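Local coordinates for sensor protein (Shewanella sp. W3-18-1, PDB 3MYF) that probably passes phosphoryl groups between signalling partners through a histidine, as the phosphotransfer (Hpt) domain of a hybrid sensor histidine kinase, at residues W8-T13 with G67-Q72; E24-L29 with K110-Q115; E38-A43 with P93-L98; H57-A62 with R73-I78. All blocks are in the same frame, centred on the assembly; numbering follows the deposited sequence. Where two conformers were deposited one is given.

Interaction 1 of 4, residues W8-T13 with G67-Q72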
# COMPACT_ATOMS: atom_id res chain seq x y z
N TRP A 8 -16.36 -5.14 -6.15
CA TRP A 8 -15.79 -6.24 -5.36
C TRP A 8 -15.51 -7.49 -6.20
O TRP A 8 -14.46 -8.12 -6.06
CB TRP A 8 -16.70 -6.56 -4.16
CG TRP A 8 -16.41 -7.85 -3.45
CD1 TRP A 8 -17.23 -8.95 -3.37
CD2 TRP A 8 -15.22 -8.19 -2.71
NE1 TRP A 8 -16.63 -9.94 -2.64
CE2 TRP A 8 -15.40 -9.50 -2.22
CE3 TRP A 8 -14.03 -7.51 -2.41
CZ2 TRP A 8 -14.43 -10.16 -1.45
CZ3 TRP A 8 -13.07 -8.16 -1.64
CH2 TRP A 8 -13.28 -9.47 -1.17
N ASP A 9 -16.45 -7.83 -7.07
CA ASP A 9 -16.33 -9.02 -7.92
C ASP A 9 -15.19 -8.90 -8.92
O ASP A 9 -14.49 -9.89 -9.19
CB ASP A 9 -17.67 -9.32 -8.62
CG ASP A 9 -18.63 -10.07 -7.71
OD1 ASP A 9 -18.17 -10.94 -6.95
OD2 ASP A 9 -19.85 -9.79 -7.77
N LEU A 10 -15.00 -7.70 -9.46
CA LEU A 10 -13.84 -7.40 -10.28
C LEU A 10 -12.55 -7.48 -9.47
O LEU A 10 -11.54 -7.99 -9.95
CB LEU A 10 -13.96 -6.02 -10.92
CG LEU A 10 -12.79 -5.51 -11.78
CD1 LEU A 10 -12.56 -6.38 -13.02
CD2 LEU A 10 -13.05 -4.06 -12.19
N CYS A 11 -12.59 -6.96 -8.25
CA CYS A 11 -11.43 -7.03 -7.35
C CYS A 11 -11.10 -8.49 -7.07
O CYS A 11 -9.93 -8.88 -7.11
CB CYS A 11 -11.67 -6.23 -6.06
SG CYS A 11 -10.30 -6.26 -4.87
N LEU A 12 -12.13 -9.30 -6.84
CA LEU A 12 -11.95 -10.76 -6.70
C LEU A 12 -11.31 -11.36 -7.94
O LEU A 12 -10.33 -12.10 -7.82
CB LEU A 12 -13.28 -11.46 -6.40
CG LEU A 12 -13.62 -11.75 -4.94
CD1 LEU A 12 -15.01 -12.36 -4.85
CD2 LEU A 12 -12.60 -12.70 -4.32
N THR A 13 -11.84 -11.05 -9.12
CA THR A 13 -11.25 -11.50 -10.39
C THR A 13 -9.77 -11.11 -10.46
O THR A 13 -8.90 -11.98 -10.57
CB THR A 13 -12.01 -10.98 -11.65
OG1 THR A 13 -13.32 -11.56 -11.70
CG2 THR A 13 -11.26 -11.35 -12.94
N GLY A 67 -10.18 -3.19 -8.33
CA GLY A 67 -11.54 -3.13 -8.90
C GLY A 67 -12.16 -1.74 -8.82
O GLY A 67 -13.28 -1.57 -8.32
N VAL A 68 -11.40 -0.76 -9.30
CA VAL A 68 -11.81 0.64 -9.26
C VAL A 68 -11.79 1.22 -10.68
O VAL A 68 -10.85 1.94 -11.06
CB VAL A 68 -10.96 1.48 -8.25
CG1 VAL A 68 -11.40 1.20 -6.80
CG2 VAL A 68 -9.48 1.17 -8.41
N PRO A 69 -12.84 0.92 -11.47
CA PRO A 69 -12.76 1.21 -12.90
C PRO A 69 -12.56 2.69 -13.25
O PRO A 69 -11.78 2.99 -14.14
CB PRO A 69 -14.10 0.69 -13.45
CG PRO A 69 -14.51 -0.37 -12.46
CD PRO A 69 -14.08 0.19 -11.13
N THR A 70 -13.26 3.59 -12.56
CA THR A 70 -13.18 5.03 -12.87
C THR A 70 -11.81 5.57 -12.51
O THR A 70 -11.20 6.31 -13.31
CB THR A 70 -14.34 5.83 -12.23
OG1 THR A 70 -15.58 5.37 -12.77
CG2 THR A 70 -14.21 7.34 -12.51
N THR A 71 -11.31 5.18 -11.33
CA THR A 71 -9.95 5.51 -10.90
C THR A 71 -8.94 5.06 -11.94
O THR A 71 -8.04 5.83 -12.32
CB THR A 71 -9.63 4.88 -9.53
OG1 THR A 71 -10.53 5.39 -8.53
CG2 THR A 71 -8.22 5.18 -9.10
N GLN A 72 -9.07 3.81 -12.38
CA GLN A 72 -8.14 3.23 -13.33
C GLN A 72 -8.08 4.05 -14.62
O GLN A 72 -6.99 4.36 -15.10
CB GLN A 72 -8.48 1.77 -13.65
CG GLN A 72 -7.46 1.10 -14.57
CD GLN A 72 -7.91 -0.26 -15.08
OE1 GLN A 72 -9.05 -0.44 -15.50
NE2 GLN A 72 -7.00 -1.22 -15.07
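While Leu10 reaches across to Gly67 and Pro69, Trp8 takes no part in that meeting: one face of its indole takes Leu12 CG, 3.8 Å above the ring plane and displaced toward the rim, and the indole also packs on Leu23 and Leu116 of the long helices. The small ring of Pro69 is met at its CG, where Leu10 CD2 comes within 4.0 Å, the two side chains sliding past each other in opposite directions. The same Leu10 CD2 lies 3.7 Å from Gly67 CA. What brings this methyl over the turn is the first torsion of Leu10, with CG opposite the backbone N (chi1 177°).

Backbones come close at Cys11 and Gly67, whose CA atoms are 4.2 Å apart. Such an approach illustrates how a glycine lets a helix sit directly on a turn: a beta carbon on Gly67 would run into Cys11 N, and its positive phi of 56° also favours glycine. In sequence, Gly67 matches the glycine that closes the HxxKGxxxxxG signature of Hpt domains, and here it leads from helix 49-63 into helix 69-83, with Val68 at the N-cap position. The short helix 8-14 thus packs beside one end of the helical bundle. Gln14 OE1 is hydrogen-bonded to Gly67 N and so ties the end of helix 8-14 to the turn. On the outer side of helix 8-14, Asp9 O is gripped twice, by Thr13 N and by Thr13 OG1 (3.2 Å), which arrive from opposite faces of its carbonyl plane.

Interaction 2 of 4, residues E24-L29 with K110-Q115; sequences EMLKML and KQVLSQ
Leu113 and Leu26 provide most of the surface buried here, with the aliphatic part of Lys27 next, and they join helix 19-46 to helix 92-116, the first and last long helices of the four-helix bundle that defines the Hpt fold. The two segments run in broadly opposing directions, and the closest pair of CA atoms, Lys27 and Leu113, is 7.9 Å apart, a separation bridged by side chains alone.

Leu113 points across the groove and sets its CD2 methyl 4.2 Å from Lys27 CG, alongside the stem of the lysine. That stem is extended, with its second, third and fourth torsions all near 180°, which carries the ammonium group on past the leucine and leaves the methylenes to make the contact. This is a familiar compromise at the margin of a bundle: a long polar residue lends its hydrocarbon part to the packing. Leu113 is also flanked by Leu23 and Leu30, one helical turn to each side of the contact along helix 19-46.

Next to this pair, Leu26 is buried and meets Val112 through methyls, CD1 to CG1 at 4.2 Å. The valine branch engaged is the one opposite the backbone N (chi1 166°). Trp8 of the short helix 8-14 touches both residues, so three helices meet at this pair. The other side of segment 24-29 faces the second subunit: selenomethionine Met25 packs on Met28 of that subunit, and Met28 on its Met25. On the exposed side of helix 92-116, Ser114 OG bonds back to Lys110 O at 2.8 Å, nearly in line with the carbonyl (163°).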
# COMPACT_ATOMS: atom_id res chain seq x y z
N GLU A 24 -6.76 -7.72 1.23
CA GLU A 24 -5.48 -7.15 1.67
C GLU A 24 -5.05 -6.01 0.74
O GLU A 24 -4.58 -4.98 1.22
CB GLU A 24 -4.38 -8.21 1.80
CG GLU A 24 -3.00 -7.67 2.18
CD GLU A 24 -2.97 -6.80 3.45
OE1 GLU A 24 -3.74 -7.05 4.41
OE2 GLU A 24 -2.15 -5.87 3.50
N MSE A 25 -5.24 -6.21 -0.56
CA MSE A 25 -4.98 -5.16 -1.55
C MSE A 25 -5.83 -3.93 -1.28
O MSE A 25 -5.36 -2.81 -1.38
CB MSE A 25 -5.25 -5.65 -2.97
CG MSE A 25 -4.60 -6.96 -3.30
SE MSE A 25 -3.56 -6.85 -4.92
CE MSE A 25 -2.39 -5.42 -4.32
N LEU A 26 -7.09 -4.17 -0.92
CA LEU A 26 -8.00 -3.06 -0.63
C LEU A 26 -7.56 -2.35 0.65
O LEU A 26 -7.63 -1.12 0.72
CB LEU A 26 -9.45 -3.55 -0.55
CG LEU A 26 -10.13 -3.89 -1.89
CD1 LEU A 26 -11.54 -4.41 -1.68
CD2 LEU A 26 -10.13 -2.70 -2.87
N LYS A 27 -7.06 -3.12 1.61
CA LYS A 27 -6.49 -2.55 2.84
C LYS A 27 -5.29 -1.64 2.52
O LYS A 27 -5.21 -0.52 3.03
CB LYS A 27 -6.08 -3.63 3.84
CG LYS A 27 -7.22 -4.23 4.68
CD LYS A 27 -6.77 -5.41 5.50
CE LYS A 27 -7.92 -5.98 6.36
NZ LYS A 27 -7.54 -7.22 7.09
N MSE A 28 -4.40 -2.12 1.65
CA MSE A 28 -3.18 -1.39 1.30
C MSE A 28 -3.52 -0.12 0.53
O MSE A 28 -2.90 0.92 0.75
CB MSE A 28 -2.22 -2.26 0.48
CG MSE A 28 -1.72 -3.52 1.21
SE MSE A 28 -0.23 -4.38 0.28
CE MSE A 28 -0.42 -6.20 0.87
N LEU A 29 -4.50 -0.20 -0.37
CA LEU A 29 -4.94 0.98 -1.10
C LEU A 29 -5.50 2.04 -0.15
O LEU A 29 -5.08 3.19 -0.20
CB LEU A 29 -5.98 0.59 -2.16
CG LEU A 29 -6.61 1.71 -3.00
CD1 LEU A 29 -5.50 2.32 -3.87
CD2 LEU A 29 -7.71 1.20 -3.86
N LYS A 110 -13.91 1.53 2.67
CA LYS A 110 -14.21 1.51 4.11
C LYS A 110 -15.53 0.79 4.40
O LYS A 110 -15.73 0.21 5.49
CB LYS A 110 -14.26 2.93 4.68
CG LYS A 110 -12.90 3.57 4.85
CD LYS A 110 -13.02 4.91 5.56
CE LYS A 110 -11.84 5.82 5.21
NZ LYS A 110 -11.44 6.66 6.39
N GLN A 111 -16.44 0.83 3.43
CA GLN A 111 -17.71 0.13 3.54
C GLN A 111 -17.53 -1.37 3.31
O GLN A 111 -18.08 -2.20 4.07
CB GLN A 111 -18.73 0.74 2.56
N VAL A 112 -16.77 -1.71 2.28
CA VAL A 112 -16.50 -3.11 1.92
C VAL A 112 -15.63 -3.83 2.96
O VAL A 112 -15.61 -5.06 3.02
CB VAL A 112 -15.92 -3.24 0.48
CG1 VAL A 112 -15.32 -4.62 0.22
CG2 VAL A 112 -16.99 -2.94 -0.55
N LEU A 113 -14.92 -3.06 3.78
CA LEU A 113 -14.09 -3.62 4.85
C LEU A 113 -14.87 -3.75 6.16
O LEU A 113 -14.63 -4.69 6.92
CB LEU A 113 -12.80 -2.82 5.06
CG LEU A 113 -11.81 -2.78 3.88
CD1 LEU A 113 -10.67 -1.81 4.16
CD2 LEU A 113 -11.27 -4.15 3.53
N SER A 114 -15.78 -2.81 6.41
CA SER A 114 -16.70 -2.90 7.54
C SER A 114 -17.63 -4.10 7.38
O SER A 114 -18.10 -4.68 8.36
CB SER A 114 -17.55 -1.63 7.67
OG SER A 114 -16.77 -0.51 8.02
N GLN A 115 -17.89 -4.45 6.12
CA GLN A 115 -18.77 -5.55 5.76
C GLN A 115 -18.05 -6.89 5.81
O GLN A 115 -18.57 -7.85 6.41
CB GLN A 115 -19.37 -5.28 4.37
CG GLN A 115 -20.28 -6.37 3.79
CD GLN A 115 -20.58 -6.16 2.30
OE1 GLN A 115 -20.14 -5.18 1.69
NE2 GLN A 115 -21.32 -7.09 1.71

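Interaction 3 of 4, residues E38-A43 with P93-L98; sequences EKIQTA and PEILEL
Segments 38-43 and 93-98 are both helical and run in broadly opposing directions, coming nearest at Ile40 and Ile95, whose CA atoms are 7.9 Å apart. Each is held by regular backbone bonds, and in segment 38-43 Glu38 O is gripped twice, by Thr42 N and, from the other face of its carbonyl plane, by Thr42 OG1 at 2.8 Å.

The packing between them is built on one residue with two working branches. Ile40 sends its CG2 methyl against Ile95 CG2 at 3.7 Å, the two side chains meeting at a slant. In both isoleucines this methyl lies opposite the backbone N while CG1 is opposite the carbonyl carbon (chi1 -66° in Ile40, -69° in Ile95), so like branches face one another. The longer branch of Ile40 runs on to its CD1, which stands 4.1 Å from Leu98 CD2; here the side chains cross at about a right angle.

Ile40 also touches Leu99 and Leu102. With Ile95 and Leu98 these form the diamond of a knobs-into-holes site, a textbook instance of how a branched residue seats itself on a partner helix. The contact is wholly buried, and the other two bundle helices close over it: Thr55 of helix 49-63 lies against Ile40, and Leu98 is backed by Ile56 of that helix and Ile78 of helix 69-83.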
# COMPACT_ATOMS: atom_id res chain seq x y z
N GLU A 38 -3.57 14.11 -0.72
CA GLU A 38 -2.80 15.31 -0.34
C GLU A 38 -1.70 15.67 -1.35
O GLU A 38 -1.51 16.84 -1.69
CB GLU A 38 -2.20 15.18 1.08
N LYS A 39 -0.96 14.66 -1.80
CA LYS A 39 0.08 14.87 -2.81
C LYS A 39 -0.51 15.37 -4.14
O LYS A 39 0.08 16.23 -4.79
CB LYS A 39 0.92 13.60 -3.03
CG LYS A 39 1.84 13.24 -1.86
CD LYS A 39 3.09 12.45 -2.31
CE LYS A 39 2.75 11.06 -2.86
NZ LYS A 39 3.18 9.95 -1.96
N ILE A 40 -1.65 14.81 -4.56
CA ILE A 40 -2.31 15.27 -5.80
C ILE A 40 -2.80 16.72 -5.63
O ILE A 40 -2.56 17.57 -6.50
CB ILE A 40 -3.47 14.34 -6.21
CG1 ILE A 40 -2.93 12.95 -6.60
CG2 ILE A 40 -4.28 14.92 -7.34
CD1 ILE A 40 -4.03 11.84 -6.71
N GLN A 41 -3.47 17.00 -4.51
CA GLN A 41 -4.00 18.34 -4.27
C GLN A 41 -2.88 19.38 -4.28
O GLN A 41 -3.04 20.47 -4.83
CB GLN A 41 -4.70 18.42 -2.92
CG GLN A 41 -6.05 17.74 -2.85
CD GLN A 41 -6.54 17.59 -1.42
OE1 GLN A 41 -5.75 17.49 -0.47
NE2 GLN A 41 -7.86 17.55 -1.25
N THR A 42 -1.75 19.04 -3.65
CA THR A 42 -0.63 19.96 -3.51
C THR A 42 0.04 20.19 -4.85
O THR A 42 0.32 21.34 -5.22
CB THR A 42 0.39 19.46 -2.47
OG1 THR A 42 -0.28 19.26 -1.22
CG2 THR A 42 1.51 20.47 -2.24
N ALA A 43 0.28 19.10 -5.59
CA ALA A 43 0.89 19.20 -6.93
C ALA A 43 0.03 20.04 -7.89
O ALA A 43 0.56 20.81 -8.70
CB ALA A 43 1.19 17.81 -7.50
N PRO A 93 -9.28 19.58 -15.24
CA PRO A 93 -10.58 18.92 -15.23
C PRO A 93 -10.48 17.43 -14.81
O PRO A 93 -11.25 16.98 -13.95
CB PRO A 93 -11.06 19.06 -16.68
CG PRO A 93 -10.41 20.35 -17.14
CD PRO A 93 -9.03 20.25 -16.54
N GLU A 94 -9.54 16.70 -15.39
CA GLU A 94 -9.38 15.26 -15.08
C GLU A 94 -8.84 15.02 -13.68
O GLU A 94 -9.24 14.05 -13.00
CB GLU A 94 -8.47 14.56 -16.11
CG GLU A 94 -9.06 14.47 -17.51
CD GLU A 94 -8.64 15.60 -18.44
OE1 GLU A 94 -8.24 16.70 -17.99
OE2 GLU A 94 -8.72 15.37 -19.66
N ILE A 95 -7.95 15.90 -13.23
CA ILE A 95 -7.39 15.74 -11.88
C ILE A 95 -8.45 16.01 -10.83
O ILE A 95 -8.56 15.26 -9.82
CB ILE A 95 -6.13 16.61 -11.68
CG1 ILE A 95 -4.99 16.06 -12.54
CG2 ILE A 95 -5.75 16.67 -10.20
CD1 ILE A 95 -3.84 17.06 -12.79
N LEU A 96 -9.27 17.03 -11.06
CA LEU A 96 -10.38 17.35 -10.15
C LEU A 96 -11.40 16.21 -10.11
O LEU A 96 -11.93 15.87 -9.03
CB LEU A 96 -11.07 18.68 -10.52
CG LEU A 96 -10.35 20.01 -10.21
CD1 LEU A 96 -11.12 21.22 -10.77
CD2 LEU A 96 -10.08 20.22 -8.71
N GLU A 97 -11.67 15.65 -11.28
CA GLU A 97 -12.57 14.51 -11.38
C GLU A 97 -11.96 13.33 -10.62
O GLU A 97 -12.68 12.57 -9.97
CB GLU A 97 -12.78 14.12 -12.83
CG GLU A 97 -13.90 13.13 -13.03
CD GLU A 97 -14.09 12.76 -14.49
OE1 GLU A 97 -13.46 13.44 -15.35
OE2 GLU A 97 -14.87 11.82 -14.77
N LEU A 98 -10.65 13.15 -10.75
CA LEU A 98 -9.98 12.06 -10.03
C LEU A 98 -10.07 12.24 -8.52
O LEU A 98 -10.35 11.26 -7.79
CB LEU A 98 -8.54 11.88 -10.46
CG LEU A 98 -7.75 10.84 -9.65
CD1 LEU A 98 -8.22 9.39 -9.91
CD2 LEU A 98 -6.28 11.00 -9.98

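Interaction 4 of 4, residues H57-A62 with R73-I78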
# COMPACT_ATOMS: atom_id res chain seq x y z
N HIS A 57 1.29 7.64 -11.17
CA HIS A 57 1.83 6.37 -11.61
C HIS A 57 1.63 5.24 -10.58
O HIS A 57 1.24 4.14 -10.95
CB HIS A 57 3.31 6.51 -11.96
CG HIS A 57 3.96 5.21 -12.33
ND1 HIS A 57 4.87 4.58 -11.50
CD2 HIS A 57 3.82 4.41 -13.41
CE1 HIS A 57 5.26 3.45 -12.07
NE2 HIS A 57 4.65 3.33 -13.23
N LYS A 58 1.90 5.53 -9.31
CA LYS A 58 1.79 4.51 -8.27
C LYS A 58 0.33 4.17 -8.03
O LYS A 58 0.00 3.00 -7.84
CB LYS A 58 2.44 4.97 -6.96
CG LYS A 58 3.94 5.11 -7.05
CD LYS A 58 4.49 5.91 -5.90
CE LYS A 58 5.98 6.00 -6.03
NZ LYS A 58 6.62 6.52 -4.81
N LEU A 59 -0.53 5.18 -8.05
CA LEU A 59 -1.98 4.98 -7.94
C LEU A 59 -2.52 4.15 -9.09
O LEU A 59 -3.38 3.28 -8.89
CB LEU A 59 -2.71 6.32 -7.87
CG LEU A 59 -4.22 6.28 -7.63
CD1 LEU A 59 -4.58 5.41 -6.42
CD2 LEU A 59 -4.78 7.68 -7.49
N HIS A 60 -2.02 4.45 -10.29
CA HIS A 60 -2.42 3.70 -11.50
C HIS A 60 -2.12 2.21 -11.31
O HIS A 60 -2.98 1.36 -11.59
CB HIS A 60 -1.66 4.23 -12.73
CG HIS A 60 -2.20 3.74 -14.05
ND1 HIS A 60 -1.56 3.97 -15.25
CD2 HIS A 60 -3.30 3.01 -14.35
CE1 HIS A 60 -2.25 3.42 -16.24
NE2 HIS A 60 -3.32 2.84 -15.72
N GLY A 61 -0.93 1.91 -10.81
CA GLY A 61 -0.49 0.54 -10.56
C GLY A 61 -1.48 -0.16 -9.65
O GLY A 61 -2.01 -1.22 -9.99
N ALA A 62 -1.75 0.46 -8.50
CA ALA A 62 -2.75 -0.05 -7.55
C ALA A 62 -4.13 -0.27 -8.14
O ALA A 62 -4.74 -1.31 -7.91
CB ALA A 62 -2.85 0.85 -6.33
N ARG A 73 -9.26 4.40 -15.15
CA ARG A 73 -9.37 5.15 -16.39
C ARG A 73 -8.76 6.53 -16.23
O ARG A 73 -7.96 6.98 -17.08
CB ARG A 73 -10.84 5.28 -16.79
CG ARG A 73 -11.06 6.25 -17.96
CD ARG A 73 -12.48 6.23 -18.41
NE ARG A 73 -13.40 6.83 -17.45
CZ ARG A 73 -13.57 8.14 -17.29
NH1 ARG A 73 -14.45 8.58 -16.39
NH2 ARG A 73 -12.87 9.00 -18.00
N LEU A 74 -9.15 7.22 -15.16
CA LEU A 74 -8.67 8.59 -14.92
C LEU A 74 -7.16 8.60 -14.76
O LEU A 74 -6.48 9.47 -15.35
CB LEU A 74 -9.39 9.22 -13.72
CG LEU A 74 -10.89 9.56 -13.97
CD1 LEU A 74 -11.54 10.06 -12.70
CD2 LEU A 74 -11.11 10.61 -15.09
N CYS A 75 -6.62 7.63 -14.02
CA CYS A 75 -5.15 7.53 -13.86
C CYS A 75 -4.47 7.25 -15.20
O CYS A 75 -3.42 7.82 -15.47
CB CYS A 75 -4.75 6.47 -12.82
SG CYS A 75 -5.07 6.97 -11.13
N GLN A 76 -5.08 6.42 -16.03
CA GLN A 76 -4.53 6.13 -17.36
C GLN A 76 -4.45 7.41 -18.22
O GLN A 76 -3.40 7.68 -18.80
CB GLN A 76 -5.32 5.03 -18.07
CG GLN A 76 -4.63 4.42 -19.29
CD GLN A 76 -4.67 5.28 -20.54
OE1 GLN A 76 -5.64 6.02 -20.79
NE2 GLN A 76 -3.62 5.18 -21.36
N GLU A 77 -5.55 8.17 -18.31
CA GLU A 77 -5.60 9.40 -19.13
C GLU A 77 -4.58 10.42 -18.61
O GLU A 77 -3.83 11.04 -19.40
CB GLU A 77 -6.98 10.05 -19.04
CG GLU A 77 -8.17 9.28 -19.61
CD GLU A 77 -9.49 9.87 -19.14
OE1 GLU A 77 -10.55 9.36 -19.55
OE2 GLU A 77 -9.48 10.84 -18.32
N ILE A 78 -4.54 10.59 -17.29
CA ILE A 78 -3.67 11.58 -16.66
C ILE A 78 -2.21 11.18 -16.83
O ILE A 78 -1.40 11.99 -17.32
CB ILE A 78 -4.04 11.83 -15.16
CG1 ILE A 78 -5.43 12.47 -15.04
CG2 ILE A 78 -3.00 12.74 -14.50
CD1 ILE A 78 -6.09 12.40 -13.65
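His60 lays one face of its imidazole over the backbone of helix 69-83: Gln76 N stands 4.0 Å above the ring plane, over its centre, with Cys75 C beside it. With CG opposite the backbone N (chi1 -168°), the ring projects along the side of Gln76, pointing the same way, and NE2 comes to 3.8 Å from Gln76 CB. The Gln76 chain then bends at its second torsion, leaving its amide turned 70° from the ring, so it is methylene rather than amide that adjoins the imidazole. At the root of the ring, His60 CB rests 3.8 Å from Cys75 CB, while the Cys75 sulfur turns inward to Leu59, SG to CG at 3.7 Å.

The helices cross in a roughly antiparallel sense, at 142°, as expected for successive helices of an Hpt bundle. The run from His57 to Gly61 matches the HxxKG signature of the family, with His60 at the lysine position; by analogy His57, which points away from this contact, is probably the phosphorylated histidine.

His60 ND1 is hydrogen-bonded to Glu79 OE1, just beyond segment 73-78. A leucine here has neither ring nitrogen nor flat face, so Glu79 would probably be left without this mate and the Cys75-Gln76 backbone less snugly covered. The contact is therefore mixed in kind: van der Waals packing at Leu59, Cys75 and the imidazole face, with one hydrogen bond that is likely to limit rotation of the ring.

How the interactions relate
Interaction 3 is the fully buried member of the set, purely aliphatic, whereas interactions 1 and 2 combine buried with partly exposed residues, and interaction 4 reaches the surface at Gln76. Interactions 2 and 3 join the same pair of long helices, 19-46 and 92-116, near their two ends, with centres about 22 Å apart on opposite sides of the chain's centre. Interactions 1 and 4 share helix 69-83, one through the turn that leads into it and the other through its body. Cys11 SG touches Leu26 CG (3.8 Å), linking interaction 1 to interaction 2. Chemistry follows place: glycine permits close backbone packing in interaction 1, and a histidine ring marks interaction 4.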